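Local coordinates for protein 4-alpha-glucanotransferase (Corynebacterium glutamicum, PDB 5B68) that belongs to the amylomaltase family, also called disproportionating enzymes, and is built from a TIM-barrel domain with a beta-sandwich domain on its N-terminal side, at residues T449-S454 with L496-A501; E572-R577 with A592-W597. All blocks are in the same frame, centred on the assembly; numbering follows the deposited sequence.

The two contacts follow one another along the chain. They neither nest nor cross. Contact 1 comes first. It closes a loop of 41 residues, which holds the barrel strand 456-459 and two strands of a small antiparallel sheet. It ties the last part of helix 441-452 to the last part of helix 487-500. These helices lead into strands 456-459 and 504-507, which are neighbours in the parallel barrel sheet. Contact 2 closes a shorter span of 14 residues, half of them helical, joining helices 572-579 and 587-607. Both of these helices lie in the long excursion between barrel strands 553-556 and 645-649. The nearest atoms of contacts 1 and 2 are about 28 Å apart.

Contact 1 of 2, residues T449-S454 with L496-A501; sequences TVLRHS and LEAELA. With SO4 (sulfate ion), chain F.
Glu497, Ala498 and Ala501 pack against Leu451 where the last parts of two outer TIM-barrel helices meet. Helix 441-452 leads into strand 456-459 and helix 487-500 into strand 504-507, so the contact sits where the chain enters two adjacent barrel strands. Glu497 comes first. Its CB lies 4.1 Å from Leu451 CD1. Its carboxylate turns elsewhere: the chain bends at chi2, and OE2 forms a salt bridge with Arg448 and a hydrogen bond with Trp143 of the beta-sandwich region. A buried charge is thus paired, and the sandwich is linked to the outer helices of the barrel.

At Ala498, Leu451 CD1 rests on the backbone, 3.7 Å from Ala498 N, and touches the methyl CB more loosely. Leu451 CG is anti to its carbonyl carbon (chi1 -74°), and chi2 then sets CD1 on helix 487-500.

Ala501 is the next to touch. Its CB meets Leu451 CB at 3.9 Å. Leu451 CA and Ala501 CA are the nearest CA pair across the segments, at 6.4 Å. A water donates to Ala501 O over 2.8 Å. It also has a weak, long bond to Ser454 O, so any bridge it makes between the segments is slight.

Ser454 OG donates to Val450 O. The CB of Arg452 is directed away from 496-501, and its guanidinium holds by one edge a sulfate ion, probably from the crystallisation liquor. Arg452 NH1 donates to sulfate O3 over 2.9 Å at 160°, and NH2 donates to O4 over 2.9 Å at 155°.

Contact 2 of 2, residues E572-R577 with A592-W597; sequences EHIALR and AEDLQW
His573 and Asp594 reach toward each other from opposite sides and meet through a single polar pair. His573 NE2 donates to Asp594 OD1 over 2.7 Å. The bond is short but weak, because the N-H...O angle is only 128°. Asp594 OD1 lies in the ring plane at the edge of the imidazole, shifted toward His573 CE1, which is 3.0 Å from it. The carboxylate is turned 74° from the ring.

Ile574 supplies the apolar part. Its CD1 touches Asp594 CB at 3.6 Å as the two side chains slide past each other. Ile574 CD1 also sits 3.9 Å above the plane of the His573 ring, offset toward the rim. Ile574 thus packs on both members of the polar pair.

The next shell fixes these groups. The His573 ring stacks with Tyr568. Asp594 CG is anti to its backbone N, which extends the carboxylate toward helix 572-579. Both carboxylate oxygens have further partners: OD1 accepts from Gln598 NE2, one turn on in the same helix, and OD2 forms a salt bridge with Arg621. The buried charge is therefore shared among three residues. Arg621 probably helps to keep it ionised, and the negative charge probably favours a proton on His573 NE2.

Farther out, Ile574 also lies on Glu590 and Leu591, earlier in the longer helix. The contact is the packing of two consecutive helices, 572-579 and 587-607, in the excursion between TIM-barrel strands 553-556 and 645-649.

Contact 1 of 2, residues T449-S454 with L496-A501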
ATOM      1  N   THR A 449      10.630   4.085   3.853  1.00 20.82           N
ATOM      2  CA  THR A 449       9.986   4.421   5.123  1.00 21.17           C
ATOM      3  C   THR A 449       8.990   3.314   5.579  1.00 20.17           C
ATOM      4  O   THR A 449       9.042   2.867   6.733  1.00 20.94           O
ATOM      5  CB  THR A 449       9.333   5.769   5.056  1.00 21.64           C
ATOM      6  OG1 THR A 449      10.365   6.752   4.817  1.00 22.44           O
ATOM      7  CG2 THR A 449       8.628   6.078   6.360  1.00 25.76           C
ATOM      8  N   VAL A 450       8.204   2.810   4.654  1.00 19.55           N
ATOM      9  CA  VAL A 450       7.237   1.743   4.931  1.00 20.64           C
ATOM     10  C   VAL A 450       7.941   0.508   5.453  1.00 21.53           C
ATOM     11  O   VAL A 450       7.490  -0.112   6.409  1.00 22.14           O
ATOM     12  CB  VAL A 450       6.276   1.419   3.742  1.00 21.89           C
ATOM     13  CG1 VAL A 450       5.375   0.254   4.066  1.00 26.24           C
ATOM     14  CG2 VAL A 450       5.436   2.598   3.375  1.00 22.72           C
ATOM     15  N   LEU A 451       9.074   0.173   4.859  1.00 18.96           N
ATOM     16  CA  LEU A 451       9.823  -1.010   5.228  1.00 19.04           C
ATOM     17  C   LEU A 451      10.813  -0.849   6.374  1.00 18.80           C
ATOM     18  O   LEU A 451      11.385  -1.812   6.808  1.00 20.09           O
ATOM     19  CB  LEU A 451      10.567  -1.547   4.008  1.00 20.09           C
ATOM     20  CG  LEU A 451       9.661  -2.247   3.004  1.00 20.71           C
ATOM     21  CD1 LEU A 451      10.199  -2.110   1.602  1.00 23.27           C
ATOM     22  CD2 LEU A 451       9.475  -3.704   3.379  1.00 20.04           C
ATOM     23  N   ARG A 452      11.009   0.363   6.856  1.00 18.30           N
ATOM     24  CA  ARG A 452      12.105   0.602   7.785  1.00 23.11           C
ATOM     25  C   ARG A 452      11.998  -0.204   9.068  1.00 21.11           C
ATOM     26  O   ARG A 452      12.975  -0.709   9.562  1.00 21.39           O
ATOM     27  CB  ARG A 452      12.236   2.081   8.127  1.00 22.01           C
ATOM     28  CG  ARG A 452      13.575   2.411   8.747  1.00 24.37           C
ATOM     29  CD  ARG A 452      13.746   3.894   8.904  1.00 24.27           C
ATOM     30  NE  ARG A 452      14.115   4.542   7.666  1.00 25.92           N
ATOM     31  CZ  ARG A 452      15.308   4.458   7.090  1.00 28.91           C
ATOM     32  NH1 ARG A 452      15.533   5.106   5.974  1.00 27.46           N
ATOM     33  NH2 ARG A 452      16.269   3.736   7.626  1.00 30.50           N
ATOM     34  N   HIS A 453      10.791  -0.303   9.589  1.00 19.06           N
ATOM     35  CA  HIS A 453      10.557  -0.981  10.845  1.00 18.60           C
ATOM     36  C   HIS A 453       9.575  -2.115  10.666  1.00 19.53           C
ATOM     37  O   HIS A 453       8.764  -2.369  11.509  1.00 22.71           O
ATOM     38  CB  HIS A 453      10.077   0.001  11.885  1.00 20.14           C
ATOM     39  CG  HIS A 453      11.001   1.149  12.060  1.00 20.62           C
ATOM     40  ND1 HIS A 453      12.307   0.986  12.443  1.00 21.44           N
ATOM     41  CD2 HIS A 453      10.820   2.474  11.879  1.00 22.58           C
ATOM     42  CE1 HIS A 453      12.889   2.165  12.505  1.00 22.96           C
ATOM     43  NE2 HIS A 453      12.007   3.085  12.168  1.00 22.67           N
ATOM     44  N   SER A 454       9.642  -2.761   9.521  1.00 18.89           N
ATOM     45  CA  SER A 454       8.767  -3.873   9.262  1.00 19.91           C
ATOM     46  C   SER A 454       9.553  -5.020   8.662  1.00 19.58           C
ATOM     47  O   SER A 454      10.626  -4.835   8.143  1.00 20.26           O
ATOM     48  CB  SER A 454       7.627  -3.454   8.359  1.00 23.12           C
ATOM     49  OG  SER A 454       8.099  -3.159   7.090  1.00 30.01           O
ATOM     50  N   LEU A 496      13.917  -4.366  -4.727  1.00 16.48           N
ATOM     51  CA  LEU A 496      15.156  -3.816  -4.220  1.00 17.21           C
ATOM     52  C   LEU A 496      14.983  -3.315  -2.795  1.00 16.14           C
ATOM     53  O   LEU A 496      15.752  -3.721  -1.931  1.00 18.33           O
ATOM     54  CB  LEU A 496      15.689  -2.712  -5.103  1.00 17.25           C
ATOM     55  CG  LEU A 496      16.924  -1.909  -4.627  1.00 19.77           C
ATOM     56  CD1 LEU A 496      18.127  -2.770  -4.335  1.00 20.71           C
ATOM     57  CD2 LEU A 496      17.230  -0.865  -5.693  1.00 20.30           C
ATOM     58  N   GLU A 497      14.032  -2.437  -2.579  1.00 15.62           N
ATOM     59  CA  GLU A 497      13.820  -1.921  -1.232  1.00 18.11           C
ATOM     60  C   GLU A 497      13.493  -3.007  -0.176  1.00 20.14           C
ATOM     61  O   GLU A 497      14.009  -2.979   0.971  1.00 20.57           O
ATOM     62  CB  GLU A 497      12.857  -0.783  -1.264  1.00 18.06           C
ATOM     63  CG  GLU A 497      13.434   0.499  -1.866  1.00 19.71           C
ATOM     64  CD  GLU A 497      14.638   1.003  -1.133  1.00 22.70           C
ATOM     65  OE1 GLU A 497      14.585   1.179   0.124  1.00 22.74           O
ATOM     66  OE2 GLU A 497      15.680   1.242  -1.809  1.00 19.49           O
ATOM     67  N   ALA A 498      12.632  -3.949  -0.544  1.00 18.87           N
ATOM     68  CA  ALA A 498      12.367  -5.103   0.285  1.00 18.34           C
ATOM     69  C   ALA A 498      13.580  -5.989   0.549  1.00 18.38           C
ATOM     70  O   ALA A 498      13.808  -6.411   1.694  1.00 18.19           O
ATOM     71  CB  ALA A 498      11.160  -5.914  -0.260  1.00 19.15           C
ATOM     72  N   GLU A 499      14.395  -6.249  -0.465  1.00 18.16           N
ATOM     73  CA  GLU A 499      15.575  -7.049  -0.283  1.00 20.01           C
ATOM     74  C   GLU A 499      16.533  -6.357   0.673  1.00 20.46           C
ATOM     75  O   GLU A 499      17.015  -7.020   1.591  1.00 21.08           O
ATOM     76  CB  GLU A 499      16.228  -7.396  -1.602  1.00 21.00           C
ATOM     77  CG  GLU A 499      17.418  -8.327  -1.471  1.00 21.12           C
ATOM     78  CD  GLU A 499      17.070  -9.767  -1.096  1.00 25.35           C
ATOM     79  OE1 GLU A 499      15.906 -10.081  -0.932  1.00 23.40           O
ATOM     80  OE2 GLU A 499      17.975 -10.588  -0.942  1.00 25.06           O
ATOM     81  N   LEU A 500      16.704  -5.040   0.571  1.00 21.19           N
ATOM     82  CA  LEU A 500      17.642  -4.284   1.472  1.00 22.25           C
ATOM     83  C   LEU A 500      17.124  -4.311   2.942  1.00 23.55           C
ATOM     84  O   LEU A 500      17.920  -4.309   3.911  1.00 21.57           O
ATOM     85  CB  LEU A 500      17.771  -2.843   1.016  1.00 22.75           C
ATOM     86  CG  LEU A 500      18.398  -2.532  -0.344  1.00 25.05           C
ATOM     87  CD1 LEU A 500      18.358  -1.065  -0.713  1.00 25.19           C
ATOM     88  CD2 LEU A 500      19.823  -3.093  -0.377  1.00 28.13           C
ATOM     89  N   ALA A 501      15.806  -4.377   3.086  1.00 21.26           N
ATOM     90  CA  ALA A 501      15.151  -4.435   4.371  1.00 23.65           C
ATOM     91  C   ALA A 501      14.997  -5.878   4.881  1.00 23.81           C
ATOM     92  O   ALA A 501      14.484  -6.012   5.971  1.00 25.31           O
ATOM     93  CB  ALA A 501      13.767  -3.784   4.284  1.00 23.15           C
TER
HETATM   94  S   SO4 F 805      19.082   4.919   5.155  1.00 49.84           S
HETATM   95  O1  SO4 F 805      20.068   6.021   5.303  1.00 51.49           O
HETATM   96  O2  SO4 F 805      19.677   3.787   4.430  1.00 53.61           O
HETATM   97  O3  SO4 F 805      17.905   5.490   4.409  1.00 43.52           O
HETATM   98  O4  SO4 F 805      18.798   4.395   6.485  1.00 45.30           O
HETATM   99  O   HOH W   1      13.299  -7.012   8.302  1.00 47.26           O

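Contact 2 of 2, residues E572-R577 with A592-W597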
ATOM      1  N   GLU A 572     -23.866 -12.953   7.360  1.00 44.48           N
ATOM      2  CA  GLU A 572     -23.778 -11.475   7.581  1.00 43.10           C
ATOM      3  C   GLU A 572     -23.330 -10.638   6.367  1.00 43.36           C
ATOM      4  O   GLU A 572     -23.720  -9.474   6.242  1.00 45.05           O
ATOM      5  CB  GLU A 572     -22.897 -11.162   8.812  1.00 44.66           C
ATOM      6  CG  GLU A 572     -22.581  -9.674   9.114  1.00 44.34           C
ATOM      7  CD  GLU A 572     -23.752  -8.889   9.706  1.00 48.47           C
ATOM      8  OE1 GLU A 572     -24.948  -9.249   9.459  1.00 51.70           O
ATOM      9  OE2 GLU A 572     -23.488  -7.881  10.414  1.00 44.42           O
ATOM     10  N   HIS A 573     -22.457 -11.156   5.523  1.00 38.37           N
ATOM     11  CA  HIS A 573     -22.204 -10.505   4.237  1.00 40.77           C
ATOM     12  C   HIS A 573     -23.498 -10.116   3.504  1.00 47.13           C
ATOM     13  O   HIS A 573     -23.610  -8.982   2.994  1.00 42.86           O
ATOM     14  CB  HIS A 573     -21.203 -11.255   3.317  1.00 38.82           C
ATOM     15  CG  HIS A 573     -21.489 -12.710   3.112  1.00 37.04           C
ATOM     16  ND1 HIS A 573     -21.814 -13.586   4.135  1.00 38.45           N
ATOM     17  CD2 HIS A 573     -21.403 -13.459   1.994  1.00 37.15           C
ATOM     18  CE1 HIS A 573     -21.967 -14.798   3.640  1.00 36.13           C
ATOM     19  NE2 HIS A 573     -21.708 -14.753   2.348  1.00 34.19           N
ATOM     20  N   ILE A 574     -24.481 -11.010   3.499  1.00 42.86           N
ATOM     21  CA  ILE A 574     -25.718 -10.707   2.819  1.00 39.67           C
ATOM     22  C   ILE A 574     -26.646  -9.855   3.690  1.00 46.42           C
ATOM     23  O   ILE A 574     -27.166  -8.848   3.196  1.00 43.88           O
ATOM     24  CB  ILE A 574     -26.362 -12.005   2.330  1.00 47.25           C
ATOM     25  CG1 ILE A 574     -25.508 -12.571   1.187  1.00 42.44           C
ATOM     26  CG2 ILE A 574     -27.792 -11.767   1.873  1.00 45.82           C
ATOM     27  CD1 ILE A 574     -25.429 -14.068   1.218  1.00 46.22           C
ATOM     28  N   ALA A 575     -26.851 -10.215   4.964  1.00 41.82           N
ATOM     29  CA  ALA A 575     -27.662  -9.392   5.859  1.00 43.12           C
ATOM     30  C   ALA A 575     -27.175  -7.941   5.906  1.00 41.68           C
ATOM     31  O   ALA A 575     -27.985  -7.025   5.930  1.00 44.29           O
ATOM     32  CB  ALA A 575     -27.702  -9.980   7.274  1.00 46.68           C
ATOM     33  N   LEU A 576     -25.857  -7.739   5.886  1.00 39.55           N
ATOM     34  CA  LEU A 576     -25.266  -6.404   5.980  1.00 40.47           C
ATOM     35  C   LEU A 576     -25.503  -5.626   4.677  1.00 39.15           C
ATOM     36  O   LEU A 576     -25.928  -4.487   4.728  1.00 40.51           O
ATOM     37  CB  LEU A 576     -23.747  -6.467   6.289  1.00 40.12           C
ATOM     38  CG  LEU A 576     -23.107  -5.091   6.509  1.00 41.39           C
ATOM     39  CD1 LEU A 576     -23.819  -4.310   7.615  1.00 46.54           C
ATOM     40  CD2 LEU A 576     -21.604  -5.185   6.806  1.00 43.71           C
ATOM     41  N   ARG A 577     -25.271  -6.249   3.520  1.00 39.90           N
ATOM     42  CA  ARG A 577     -25.506  -5.565   2.241  1.00 47.18           C
ATOM     43  C   ARG A 577     -27.005  -5.213   2.065  1.00 48.62           C
ATOM     44  O   ARG A 577     -27.338  -4.116   1.604  1.00 49.69           O
ATOM     45  CB  ARG A 577     -24.961  -6.371   1.055  1.00 51.36           C
ATOM     46  CG  ARG A 577     -23.425  -6.308   0.885  1.00 61.16           C
ATOM     47  CD  ARG A 577     -22.957  -6.708  -0.525  1.00 66.81           C
ATOM     48  NE  ARG A 577     -23.264  -8.120  -0.817  1.00 78.26           N
ATOM     49  CZ  ARG A 577     -23.327  -8.683  -2.032  1.00 79.75           C
ATOM     50  NH1 ARG A 577     -23.091  -7.980  -3.143  1.00 80.12           N
ATOM     51  NH2 ARG A 577     -23.633  -9.977  -2.135  1.00 80.05           N
ATOM     52  N   ALA A 592     -29.212 -18.572  -0.149  1.00 37.39           N
ATOM     53  CA  ALA A 592     -29.198 -19.941  -0.592  1.00 35.78           C
ATOM     54  C   ALA A 592     -27.977 -20.258  -1.399  1.00 34.88           C
ATOM     55  O   ALA A 592     -27.420 -21.352  -1.300  1.00 35.31           O
ATOM     56  CB  ALA A 592     -30.480 -20.321  -1.319  1.00 40.27           C
ATOM     57  N   GLU A 593     -27.508 -19.301  -2.189  1.00 35.47           N
ATOM     58  CA  GLU A 593     -26.259 -19.501  -2.982  1.00 34.34           C
ATOM     59  C   GLU A 593     -25.037 -19.624  -2.054  1.00 27.23           C
ATOM     60  O   GLU A 593     -24.151 -20.454  -2.272  1.00 34.04           O
ATOM     61  CB  GLU A 593     -26.041 -18.301  -3.927  1.00 38.45           C
ATOM     62  CG  GLU A 593     -25.779 -18.713  -5.371  1.00 51.92           C
ATOM     63  CD  GLU A 593     -26.246 -17.630  -6.336  1.00 65.89           C
ATOM     64  OE1 GLU A 593     -25.772 -16.463  -6.187  1.00 68.67           O
ATOM     65  OE2 GLU A 593     -27.109 -17.938  -7.207  1.00 67.80           O
ATOM     66  N   ASP A 594     -25.003 -18.713  -1.091  1.00 28.88           N
ATOM     67  CA  ASP A 594     -24.025 -18.682  -0.008  1.00 30.87           C
ATOM     68  C   ASP A 594     -23.962 -20.017   0.780  1.00 29.82           C
ATOM     69  O   ASP A 594     -22.916 -20.662   0.797  1.00 28.62           O
ATOM     70  CB  ASP A 594     -24.322 -17.489   0.893  1.00 31.43           C
ATOM     71  CG  ASP A 594     -23.529 -17.526   2.186  1.00 34.60           C
ATOM     72  OD1 ASP A 594     -22.258 -17.362   2.107  1.00 31.65           O
ATOM     73  OD2 ASP A 594     -24.166 -17.708   3.264  1.00 37.79           O
ATOM     74  N   LEU A 595     -25.109 -20.498   1.288  1.00 31.04           N
ATOM     75  CA  LEU A 595     -25.117 -21.833   1.954  1.00 30.21           C
ATOM     76  C   LEU A 595     -24.525 -22.930   1.106  1.00 29.81           C
ATOM     77  O   LEU A 595     -23.699 -23.761   1.586  1.00 29.55           O
ATOM     78  CB  LEU A 595     -26.551 -22.259   2.318  1.00 30.95           C
ATOM     79  CG  LEU A 595     -26.650 -23.471   3.268  1.00 35.93           C
ATOM     80  CD1 LEU A 595     -26.078 -23.065   4.631  1.00 37.26           C
ATOM     81  CD2 LEU A 595     -28.100 -23.914   3.423  1.00 37.11           C
ATOM     82  N   GLN A 596     -24.874 -22.954  -0.185  1.00 29.34           N
ATOM     83  CA  GLN A 596     -24.358 -23.976  -1.070  1.00 27.37           C
ATOM     84  C   GLN A 596     -22.846 -23.918  -1.274  1.00 31.91           C
ATOM     85  O   GLN A 596     -22.147 -24.933  -1.308  1.00 28.80           O
ATOM     86  CB  GLN A 596     -25.066 -23.900  -2.458  1.00 31.81           C
ATOM     87  CG  GLN A 596     -24.574 -24.804  -3.597  1.00 32.82           C
ATOM     88  CD  GLN A 596     -24.683 -26.296  -3.357  1.00 32.15           C
ATOM     89  OE1 GLN A 596     -23.869 -27.090  -3.831  1.00 39.33           O
ATOM     90  NE2 GLN A 596     -25.698 -26.684  -2.665  1.00 35.18           N
ATOM     91  N   TRP A 597     -22.353 -22.711  -1.503  1.00 28.95           N
ATOM     92  CA  TRP A 597     -20.900 -22.494  -1.665  1.00 29.38           C
ATOM     93  C   TRP A 597     -20.151 -22.884  -0.363  1.00 25.25           C
ATOM     94  O   TRP A 597     -19.149 -23.608  -0.425  1.00 26.94           O
ATOM     95  CB  TRP A 597     -20.684 -20.996  -1.970  1.00 28.22           C
ATOM     96  CG  TRP A 597     -19.226 -20.554  -2.125  1.00 26.31           C
ATOM     97  CD1 TRP A 597     -18.600 -19.570  -1.430  1.00 27.15           C
ATOM     98  CD2 TRP A 597     -18.276 -21.084  -3.028  1.00 25.02           C
ATOM     99  NE1 TRP A 597     -17.300 -19.465  -1.838  1.00 27.51           N
ATOM    100  CE2 TRP A 597     -17.067 -20.380  -2.816  1.00 25.03           C
ATOM    101  CE3 TRP A 597     -18.321 -22.087  -4.011  1.00 26.12           C
ATOM    102  CZ2 TRP A 597     -15.919 -20.645  -3.535  1.00 25.26           C
ATOM    103  CZ3 TRP A 597     -17.177 -22.341  -4.758  1.00 28.47           C
ATOM    104  CH2 TRP A 597     -15.975 -21.577  -4.507  1.00 26.28           C
TER